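Local coordinates for protein aminoacyltransferase FemA (Staphylococcus aureus, PDB 1LRZ) that adds the second and third glycines of the pentaglycine bridge of staphylococcal peptidoglycan, taking them from glycyl-tRNA, at residues A[1-9]-A[85-96]; A[9-17]-A[51-59]. One frame throughout, in Å; residues are numbered along the deposited sequence.

Overall arrangement
Two layers of helix on one sheet illustrate how an alpha/beta domain buries its strands. In contact 1 (1-9 with 85-96), helix 83-98 packs against the outermost strand 2-5. Contact 2 (9-17 with 51-59) places helix 8-16 on the opposite face, over strand 52-63. Their centres lie about 11 Å apart, and the chain passes from one to the other through Leu6, whose CD1 touches Ala55 CB at 3.6 Å. From the far face, Leu85 CD1 meets Ile53 CD1 at 3.8 Å and Leu93 CD1 meets Leu58 CD1 at 3.6 Å. Strand 52-63 is therefore sandwiched between the helices. Both contacts are structural packing, with no bound ligand.

Contact 1. Residues A[1-9]-A[85-96]; sequences MKFTNLTAK and LVHFFFNELSKY
Trans first torsions on Met1 and Phe3 (chi1 -170° in Phe3) send both side chains from the N-terminal segment toward helix 83-98, where they meet Phe88 and Glu92. The arrangement is a helix-on-sheet layer of an alpha/beta domain, with strand 2-5 as an edge strand of the sheet. Directions alternate along residues 1-4: Met1 and Phe3 point toward the helix, Lys2 and Thr4 away.

Phe3 carries most of the contact. Its ring settles among Phe89, Glu92, Leu93 and Tyr96, residues spaced three, four and seven positions along one side of the helix. Phe3 CD1 lies against Glu92 CB at 3.4 Å. Phe3 CE1 reaches Phe89 CE2 at 3.7 Å, and on the other flank Phe3 CE2 touches Tyr96 CB at 3.6 Å. Phe3, Phe89 and Tyr96 form an aromatic cluster; the Phe3 and Phe89 planes are inclined at 54°. Over the centre of one Phe3 face stands Glu92 O, a carbonyl already engaged by Tyr96 N in the helix.

Nearer the start of segment 85-96, Met1 makes a Met-aromatic contact with Phe88. The bend at its third torsion (97°) folds the methyl back over the ring, bringing Met1 CE to 3.8 Å from the Phe88 centroid as a CH-pi contact. Met1 CG touches Phe88 CE2 at 3.4 Å. Met1 SD meets Leu85 CD1 at 3.5 Å. The opposite face of Phe88 carries Glu92 CG, so the ring is clasped between a methionine methyl and an aliphatic stem. Met1 and Phe88 also touch Ile45, and Phe3 and Tyr96 touch Val43, both residues of strand 39-46. The bent Glu92 chain passes alongside Phe3 and ends in a salt bridge, Lys95 NZ meeting Glu92 OE2 at 3.1 Å from above the carboxylate plane.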
loop_
_atom_site.group_PDB
_atom_site.type_symbol
_atom_site.label_atom_id
_atom_site.label_comp_id
_atom_site.label_asym_id
_atom_site.label_seq_id
_atom_site.Cartn_x
_atom_site.Cartn_y
_atom_site.Cartn_z
ATOM N N MET A 1 8.252 -17.590 -30.357
ATOM C CA MET A 1 7.118 -17.018 -29.573
ATOM C C MET A 1 5.903 -17.944 -29.558
ATOM O O MET A 1 5.187 -18.061 -30.554
ATOM C CB MET A 1 6.724 -15.651 -30.145
ATOM C CG MET A 1 5.473 -15.055 -29.535
ATOM S SD MET A 1 5.454 -13.265 -29.586
ATOM C CE MET A 1 4.495 -12.931 -31.048
ATOM N N LYS A 2 5.679 -18.608 -28.431
ATOM C CA LYS A 2 4.533 -19.496 -28.308
ATOM C C LYS A 2 3.787 -19.223 -27.007
ATOM O O LYS A 2 4.405 -18.919 -25.982
ATOM C CB LYS A 2 4.981 -20.960 -28.343
ATOM C CG LYS A 2 3.839 -21.962 -28.181
ATOM C CD LYS A 2 4.230 -23.377 -28.640
ATOM C CE LYS A 2 5.371 -23.961 -27.806
ATOM N NZ LYS A 2 5.830 -25.302 -28.309
ATOM N N PHE A 3 2.459 -19.307 -27.061
ATOM C CA PHE A 3 1.637 -19.110 -25.876
ATOM C C PHE A 3 1.682 -20.469 -25.205
ATOM O O PHE A 3 1.622 -21.494 -25.884
ATOM C CB PHE A 3 0.193 -18.775 -26.255
ATOM C CG PHE A 3 -0.664 -18.332 -25.087
ATOM C CD1 PHE A 3 -0.710 -16.993 -24.705
ATOM C CD2 PHE A 3 -1.449 -19.249 -24.390
ATOM C CE1 PHE A 3 -1.529 -16.569 -23.651
ATOM C CE2 PHE A 3 -2.270 -18.838 -23.332
ATOM C CZ PHE A 3 -2.313 -17.498 -22.963
ATOM N N THR A 4 1.805 -20.492 -23.886
ATOM C CA THR A 4 1.856 -21.760 -23.181
ATOM C C THR A 4 1.587 -21.595 -21.685
ATOM O O THR A 4 1.394 -20.482 -21.199
ATOM C CB THR A 4 3.240 -22.425 -23.374
ATOM O OG1 THR A 4 3.248 -23.709 -22.743
ATOM C CG2 THR A 4 4.342 -21.565 -22.761
ATOM N N ASN A 5 1.542 -22.714 -20.970
ATOM C CA ASN A 5 1.349 -22.686 -19.530
ATOM C C ASN A 5 2.753 -22.536 -18.953
ATOM O O ASN A 5 3.722 -22.972 -19.568
ATOM C CB ASN A 5 0.709 -23.988 -19.048
ATOM C CG ASN A 5 -0.790 -24.000 -19.252
ATOM O OD1 ASN A 5 -1.542 -23.379 -18.491
ATOM N ND2 ASN A 5 -1.234 -24.685 -20.290
ATOM N N LEU A 6 2.863 -21.920 -17.783
ATOM C CA LEU A 6 4.158 -21.714 -17.151
ATOM C C LEU A 6 4.200 -22.429 -15.811
ATOM O O LEU A 6 3.162 -22.628 -15.172
ATOM C CB LEU A 6 4.399 -20.215 -16.907
ATOM C CG LEU A 6 4.331 -19.203 -18.057
ATOM C CD1 LEU A 6 4.556 -17.809 -17.487
ATOM C CD2 LEU A 6 5.394 -19.524 -19.128
ATOM N N THR A 7 5.397 -22.814 -15.382
ATOM C CA THR A 7 5.552 -23.449 -14.078
ATOM C C THR A 7 5.551 -22.289 -13.090
ATOM O O THR A 7 5.794 -21.147 -13.476
ATOM C CB THR A 7 6.891 -24.172 -13.960
ATOM O OG1 THR A 7 7.950 -23.207 -13.991
ATOM C CG2 THR A 7 7.061 -25.165 -15.130
ATOM N N ALA A 8 5.285 -22.569 -11.821
ATOM C CA ALA A 8 5.257 -21.522 -10.811
ATOM C C ALA A 8 6.604 -20.804 -10.729
ATOM O O ALA A 8 6.663 -19.583 -10.546
ATOM C CB ALA A 8 4.889 -22.122 -9.445
ATOM N N LYS A 9 7.685 -21.566 -10.864
ATOM C CA LYS A 9 9.025 -21.000 -10.793
ATOM C C LYS A 9 9.257 -20.002 -11.929
ATOM O O LYS A 9 9.721 -18.887 -11.704
ATOM C CB LYS A 9 10.058 -22.130 -10.841
ATOM C CG LYS A 9 11.501 -21.667 -10.764
ATOM C CD LYS A 9 12.462 -22.835 -10.975
ATOM C CE LYS A 9 13.895 -22.365 -11.173
ATOM N NZ LYS A 9 14.785 -23.510 -11.524
ATOM N N LEU A 85 3.388 -7.783 -29.661
ATOM C CA LEU A 85 3.423 -8.801 -28.624
ATOM C C LEU A 85 2.123 -8.723 -27.814
ATOM O O LEU A 85 1.526 -9.743 -27.481
ATOM C CB LEU A 85 4.638 -8.591 -27.714
ATOM C CG LEU A 85 4.766 -9.525 -26.514
ATOM C CD1 LEU A 85 4.886 -10.976 -26.990
ATOM C CD2 LEU A 85 5.991 -9.129 -25.697
ATOM N N VAL A 86 1.676 -7.510 -27.507
ATOM C CA VAL A 86 0.437 -7.360 -26.750
ATOM C C VAL A 86 -0.737 -7.977 -27.524
ATOM O O VAL A 86 -1.584 -8.661 -26.950
ATOM C CB VAL A 86 0.155 -5.872 -26.444
ATOM C CG1 VAL A 86 -1.261 -5.695 -25.939
ATOM C CG2 VAL A 86 1.145 -5.369 -25.384
ATOM N N HIS A 87 -0.767 -7.738 -28.830
ATOM C CA HIS A 87 -1.817 -8.266 -29.695
ATOM C C HIS A 87 -1.818 -9.799 -29.661
ATOM O O HIS A 87 -2.856 -10.429 -29.442
ATOM C CB HIS A 87 -1.591 -7.791 -31.127
ATOM C CG HIS A 87 -2.674 -8.195 -32.073
ATOM N ND1 HIS A 87 -3.765 -7.398 -32.340
ATOM C CD2 HIS A 87 -2.841 -9.324 -32.805
ATOM C CE1 HIS A 87 -4.556 -8.014 -33.199
ATOM N NE2 HIS A 87 -4.020 -9.184 -33.497
ATOM N N PHE A 88 -0.646 -10.388 -29.878
ATOM C CA PHE A 88 -0.486 -11.836 -29.862
ATOM C C PHE A 88 -0.967 -12.431 -28.544
ATOM O O PHE A 88 -1.677 -13.435 -28.523
ATOM C CB PHE A 88 0.989 -12.202 -30.053
ATOM C CG PHE A 88 1.259 -13.683 -30.033
ATOM C CD1 PHE A 88 0.873 -14.492 -31.100
ATOM C CD2 PHE A 88 1.892 -14.269 -28.949
ATOM C CE1 PHE A 88 1.122 -15.867 -31.083
ATOM C CE2 PHE A 88 2.141 -15.641 -28.925
ATOM C CZ PHE A 88 1.754 -16.441 -29.999
ATOM N N PHE A 89 -0.571 -11.818 -27.436
ATOM C CA PHE A 89 -0.968 -12.338 -26.135
ATOM C C PHE A 89 -2.473 -12.367 -25.905
ATOM O O PHE A 89 -3.014 -13.380 -25.463
ATOM C CB PHE A 89 -0.323 -11.544 -24.988
ATOM C CG PHE A 89 -0.702 -12.060 -23.624
ATOM C CD1 PHE A 89 -1.869 -11.635 -23.001
ATOM C CD2 PHE A 89 0.068 -13.034 -23.001
ATOM C CE1 PHE A 89 -2.265 -12.177 -21.781
ATOM C CE2 PHE A 89 -0.322 -13.581 -21.783
ATOM C CZ PHE A 89 -1.487 -13.153 -21.173
ATOM N N PHE A 90 -3.151 -11.261 -26.182
ATOM C CA PHE A 90 -4.582 -11.224 -25.942
ATOM C C PHE A 90 -5.396 -12.091 -26.894
ATOM O O PHE A 90 -6.458 -12.592 -26.535
ATOM C CB PHE A 90 -5.072 -9.773 -25.924
ATOM C CG PHE A 90 -4.708 -9.047 -24.658
ATOM C CD1 PHE A 90 -3.621 -8.179 -24.616
ATOM C CD2 PHE A 90 -5.414 -9.292 -23.481
ATOM C CE1 PHE A 90 -3.239 -7.568 -23.417
ATOM C CE2 PHE A 90 -5.045 -8.691 -22.278
ATOM C CZ PHE A 90 -3.948 -7.822 -22.246
ATOM N N ASN A 91 -4.877 -12.296 -28.096
ATOM C CA ASN A 91 -5.549 -13.131 -29.075
ATOM C C ASN A 91 -5.382 -14.587 -28.623
ATOM O O ASN A 91 -6.334 -15.366 -28.636
ATOM C CB ASN A 91 -4.914 -12.925 -30.447
ATOM C CG ASN A 91 -5.827 -13.327 -31.576
ATOM O OD1 ASN A 91 -6.961 -12.865 -31.658
ATOM N ND2 ASN A 91 -5.338 -14.187 -32.460
ATOM N N GLU A 92 -4.179 -14.950 -28.193
ATOM C CA GLU A 92 -3.943 -16.314 -27.750
ATOM C C GLU A 92 -4.631 -16.600 -26.421
ATOM O O GLU A 92 -4.996 -17.744 -26.146
ATOM C CB GLU A 92 -2.443 -16.584 -27.636
ATOM C CG GLU A 92 -1.684 -16.524 -28.962
ATOM C CD GLU A 92 -2.002 -17.695 -29.875
ATOM O OE1 GLU A 92 -2.032 -18.843 -29.378
ATOM O OE2 GLU A 92 -2.208 -17.474 -31.088
ATOM N N LEU A 93 -4.814 -15.573 -25.594
ATOM C CA LEU A 93 -5.477 -15.766 -24.304
ATOM C C LEU A 93 -6.946 -16.118 -24.568
ATOM O O LEU A 93 -7.535 -16.948 -23.870
ATOM C CB LEU A 93 -5.387 -14.495 -23.453
ATOM C CG LEU A 93 -6.132 -14.511 -22.115
ATOM C CD1 LEU A 93 -5.635 -15.657 -21.230
ATOM C CD2 LEU A 93 -5.909 -13.175 -21.416
ATOM N N SER A 94 -7.518 -15.477 -25.581
ATOM C CA SER A 94 -8.897 -15.724 -25.969
ATOM C C SER A 94 -9.034 -17.182 -26.407
ATOM O O SER A 94 -9.942 -17.883 -25.963
ATOM C CB SER A 94 -9.300 -14.802 -27.123
ATOM O OG SER A 94 -9.313 -13.446 -26.707
ATOM N N LYS A 95 -8.122 -17.634 -27.270
ATOM C CA LYS A 95 -8.140 -19.015 -27.756
ATOM C C LYS A 95 -7.969 -19.973 -26.588
ATOM O O LYS A 95 -8.603 -21.031 -26.520
ATOM C CB LYS A 95 -7.005 -19.254 -28.745
ATOM C CG LYS A 95 -7.045 -18.405 -29.998
ATOM C CD LYS A 95 -5.866 -18.755 -30.903
ATOM C CE LYS A 95 -5.782 -17.817 -32.097
ATOM N NZ LYS A 95 -4.591 -18.122 -32.944
ATOM N N TYR A 96 -7.091 -19.598 -25.668
ATOM C CA TYR A 96 -6.825 -20.419 -24.501
ATOM C C TYR A 96 -8.080 -20.592 -23.643
ATOM O O TYR A 96 -8.454 -21.720 -23.307
ATOM C CB TYR A 96 -5.717 -19.792 -23.647
ATOM C CG TYR A 96 -5.360 -20.624 -22.446
ATOM C CD1 TYR A 96 -4.475 -21.704 -22.558
ATOM C CD2 TYR A 96 -5.929 -20.358 -21.203
ATOM C CE1 TYR A 96 -4.167 -22.501 -21.453
ATOM C CE2 TYR A 96 -5.633 -21.141 -20.098
ATOM C CZ TYR A 96 -4.752 -22.210 -20.230
ATOM O OH TYR A 96 -4.455 -22.986 -19.137
#

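Contact 2. Residues A[9-17]-A[51-59]; sequences KEFGAFTDS and EVIAACLLT
Phe14 lays one face of its ring over Val52, whose CG1 makes a CH-pi contact 3.8 Å from the Phe14 ring centroid, offset toward the rim. Here helical residues 9-16 cross strand residues 52-59 at 110°, a helix packed on the face of a mixed sheet, and the strand carries a classic beta bulge, in which Ile53 and Ala54 lie together across from Ile45 of strand 39-46. Because of that extra residue, two successive side chains turn away from the helix, and Val52 and Ala55 on either side of them turn toward it.

The Phe14 ring spans this interval. With its first torsion at 177°, the Phe14 ring reaches out from the helix, placing Phe14 CD1 3.3 Å from Val52 O. Phe14 CZ comes to 3.5 Å from Ile53 C, against the bulged peptide. At the other side of the ring, Phe14 CD2 touches Ala55 CB at 3.7 Å. The small alanine methyl thus serves two aromatic neighbours, since Phe11 CD1 approaches the same Ala55 CB at 3.7 Å.

Phe11 runs further along the strand. The edge of its ring meets the backbone, with Cys56 N near the ring plane, and Phe11 CZ ends against Leu57 CB at 3.6 Å. One Phe11 face is covered from within the helix by Thr15 CG2. Glu10 adds only its stem, with CB near Val52 CG2, while its carboxylate forms a salt bridge with Lys46. On the other side of the strand Ala54 and Cys56 pack against Phe89 of helix 83-98, which completes the sandwich. Within segment 9-17, Phe14 O accepts from both Ser17 N and Ser17 OG, the hydroxyl lying 2.8 Å from that Phe14 O.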
loop_
_atom_site.group_PDB
_atom_site.type_symbol
_atom_site.label_atom_id
_atom_site.label_comp_id
_atom_site.label_asym_id
_atom_site.label_seq_id
_atom_site.Cartn_x
_atom_site.Cartn_y
_atom_site.Cartn_z
ATOM N N LYS A 9 7.685 -21.566 -10.864
ATOM C CA LYS A 9 9.025 -21.000 -10.793
ATOM C C LYS A 9 9.257 -20.002 -11.929
ATOM O O LYS A 9 9.721 -18.887 -11.704
ATOM C CB LYS A 9 10.058 -22.130 -10.841
ATOM C CG LYS A 9 11.501 -21.667 -10.764
ATOM C CD LYS A 9 12.462 -22.835 -10.975
ATOM C CE LYS A 9 13.895 -22.365 -11.173
ATOM N NZ LYS A 9 14.785 -23.510 -11.524
ATOM N N GLU A 10 8.922 -20.401 -13.149
ATOM C CA GLU A 10 9.098 -19.515 -14.295
ATOM C C GLU A 10 8.257 -18.258 -14.118
ATOM O O GLU A 10 8.705 -17.163 -14.412
ATOM C CB GLU A 10 8.646 -20.189 -15.595
ATOM C CG GLU A 10 9.281 -21.524 -15.886
ATOM C CD GLU A 10 8.755 -22.117 -17.175
ATOM O OE1 GLU A 10 7.521 -22.130 -17.358
ATOM O OE2 GLU A 10 9.570 -22.567 -18.002
ATOM N N PHE A 11 7.014 -18.453 -13.685
ATOM C CA PHE A 11 6.071 -17.367 -13.483
ATOM C C PHE A 11 6.616 -16.345 -12.495
ATOM O O PHE A 11 6.704 -15.163 -12.806
ATOM C CB PHE A 11 4.752 -17.909 -12.941
ATOM C CG PHE A 11 3.718 -16.849 -12.722
ATOM C CD1 PHE A 11 3.105 -16.226 -13.807
ATOM C CD2 PHE A 11 3.345 -16.480 -11.434
ATOM C CE1 PHE A 11 2.128 -15.249 -13.612
ATOM C CE2 PHE A 11 2.368 -15.502 -11.222
ATOM C CZ PHE A 11 1.757 -14.886 -12.311
ATOM N N GLY A 12 6.979 -16.818 -11.309
ATOM C CA GLY A 12 7.508 -15.942 -10.275
ATOM C C GLY A 12 8.763 -15.177 -10.670
ATOM O O GLY A 12 8.892 -13.974 -10.377
ATOM N N ALA A 13 9.690 -15.869 -11.327
ATOM C CA ALA A 13 10.941 -15.250 -11.748
ATOM C C ALA A 13 10.684 -14.123 -12.739
ATOM O O ALA A 13 11.279 -13.039 -12.640
ATOM C CB ALA A 13 11.865 -16.299 -12.376
ATOM N N PHE A 14 9.799 -14.372 -13.699
ATOM C CA PHE A 14 9.504 -13.342 -14.688
ATOM C C PHE A 14 8.787 -12.139 -14.094
ATOM O O PHE A 14 9.204 -10.998 -14.291
ATOM C CB PHE A 14 8.647 -13.886 -15.822
ATOM C CG PHE A 14 8.260 -12.844 -16.818
ATOM C CD1 PHE A 14 9.213 -12.294 -17.667
ATOM C CD2 PHE A 14 6.940 -12.408 -16.909
ATOM C CE1 PHE A 14 8.860 -11.323 -18.604
ATOM C CE2 PHE A 14 6.567 -11.442 -17.833
ATOM C CZ PHE A 14 7.530 -10.894 -18.689
ATOM N N THR A 15 7.708 -12.378 -13.361
ATOM C CA THR A 15 6.976 -11.248 -12.795
ATOM C C THR A 15 7.809 -10.403 -11.810
ATOM O O THR A 15 7.631 -9.188 -11.751
ATOM C CB THR A 15 5.671 -11.718 -12.143
ATOM O OG1 THR A 15 5.962 -12.671 -11.109
ATOM C CG2 THR A 15 4.772 -12.364 -13.205
ATOM N N ASP A 16 8.721 -11.029 -11.065
ATOM C CA ASP A 16 9.578 -10.293 -10.129
ATOM C C ASP A 16 10.520 -9.335 -10.862
ATOM O O ASP A 16 10.998 -8.367 -10.281
ATOM C CB ASP A 16 10.458 -11.242 -9.301
ATOM C CG ASP A 16 9.770 -11.766 -8.053
ATOM O OD1 ASP A 16 10.419 -12.549 -7.330
ATOM O OD2 ASP A 16 8.601 -11.405 -7.786
ATOM N N SER A 17 10.796 -9.608 -12.132
ATOM C CA SER A 17 11.716 -8.772 -12.889
ATOM C C SER A 17 11.054 -7.687 -13.722
ATOM O O SER A 17 11.737 -6.912 -14.371
ATOM C CB SER A 17 12.560 -9.647 -13.825
ATOM O OG SER A 17 11.771 -10.155 -14.898
ATOM N N GLU A 51 12.717 -18.299 -23.165
ATOM C CA GLU A 51 12.646 -17.210 -22.197
ATOM C C GLU A 51 11.210 -16.689 -22.057
ATOM O O GLU A 51 10.551 -16.426 -23.064
ATOM C CB GLU A 51 13.521 -16.038 -22.633
ATOM C CG GLU A 51 15.004 -16.315 -22.686
ATOM C CD GLU A 51 15.787 -15.087 -23.104
ATOM O OE1 GLU A 51 15.579 -14.614 -24.243
ATOM O OE2 GLU A 51 16.604 -14.593 -22.294
ATOM N N VAL A 52 10.718 -16.545 -20.825
ATOM C CA VAL A 52 9.368 -16.010 -20.637
ATOM C C VAL A 52 9.374 -14.515 -20.973
ATOM O O VAL A 52 10.208 -13.762 -20.457
ATOM C CB VAL A 52 8.879 -16.171 -19.180
ATOM C CG1 VAL A 52 7.516 -15.450 -19.002
ATOM C CG2 VAL A 52 8.751 -17.642 -18.833
ATOM N N ILE A 53 8.458 -14.088 -21.841
ATOM C CA ILE A 53 8.358 -12.679 -22.197
ATOM C C ILE A 53 6.956 -12.106 -21.913
ATOM O O ILE A 53 6.645 -10.984 -22.310
ATOM C CB ILE A 53 8.727 -12.427 -23.687
ATOM C CG1 ILE A 53 7.812 -13.238 -24.610
ATOM C CG2 ILE A 53 10.192 -12.796 -23.921
ATOM C CD1 ILE A 53 7.999 -12.912 -26.090
ATOM N N ALA A 54 6.120 -12.881 -21.229
ATOM C CA ALA A 54 4.767 -12.445 -20.857
ATOM C C ALA A 54 4.177 -13.498 -19.948
ATOM O O ALA A 54 4.439 -14.690 -20.121
ATOM C CB ALA A 54 3.888 -12.276 -22.090
ATOM N N ALA A 55 3.378 -13.069 -18.980
ATOM C CA ALA A 55 2.775 -14.014 -18.050
ATOM C C ALA A 55 1.481 -13.484 -17.452
ATOM O O ALA A 55 1.238 -12.275 -17.421
ATOM C CB ALA A 55 3.764 -14.329 -16.916
ATOM N N CYS A 56 0.650 -14.396 -16.966
ATOM C CA CYS A 56 -0.577 -13.993 -16.319
ATOM C C CYS A 56 -1.155 -15.113 -15.501
ATOM O O CYS A 56 -1.234 -16.270 -15.947
ATOM C CB CYS A 56 -1.624 -13.529 -17.328
ATOM S SG CYS A 56 -2.982 -12.589 -16.558
ATOM N N LEU A 57 -1.523 -14.766 -14.278
ATOM C CA LEU A 57 -2.158 -15.709 -13.392
ATOM C C LEU A 57 -3.646 -15.479 -13.664
ATOM O O LEU A 57 -4.123 -14.342 -13.648
ATOM C CB LEU A 57 -1.799 -15.394 -11.941
ATOM C CG LEU A 57 -2.465 -16.229 -10.850
ATOM C CD1 LEU A 57 -1.705 -16.017 -9.544
ATOM C CD2 LEU A 57 -3.920 -15.817 -10.680
ATOM N N LEU A 58 -4.363 -16.553 -13.954
ATOM C CA LEU A 58 -5.792 -16.473 -14.239
ATOM C C LEU A 58 -6.534 -17.344 -13.248
ATOM O O LEU A 58 -6.023 -18.387 -12.834
ATOM C CB LEU A 58 -6.094 -17.015 -15.641
ATOM C CG LEU A 58 -5.361 -16.476 -16.878
ATOM C CD1 LEU A 58 -5.640 -17.411 -18.062
ATOM C CD2 LEU A 58 -5.821 -15.065 -17.178
ATOM N N THR A 59 -7.724 -16.907 -12.850
ATOM C CA THR A 59 -8.554 -17.704 -11.965
ATOM C C THR A 59 -9.878 -17.885 -12.695
ATOM O O THR A 59 -10.309 -17.017 -13.456
ATOM C CB THR A 59 -8.805 -17.035 -10.590
ATOM O OG1 THR A 59 -9.200 -15.670 -10.781
ATOM C CG2 THR A 59 -7.550 -17.126 -9.712
#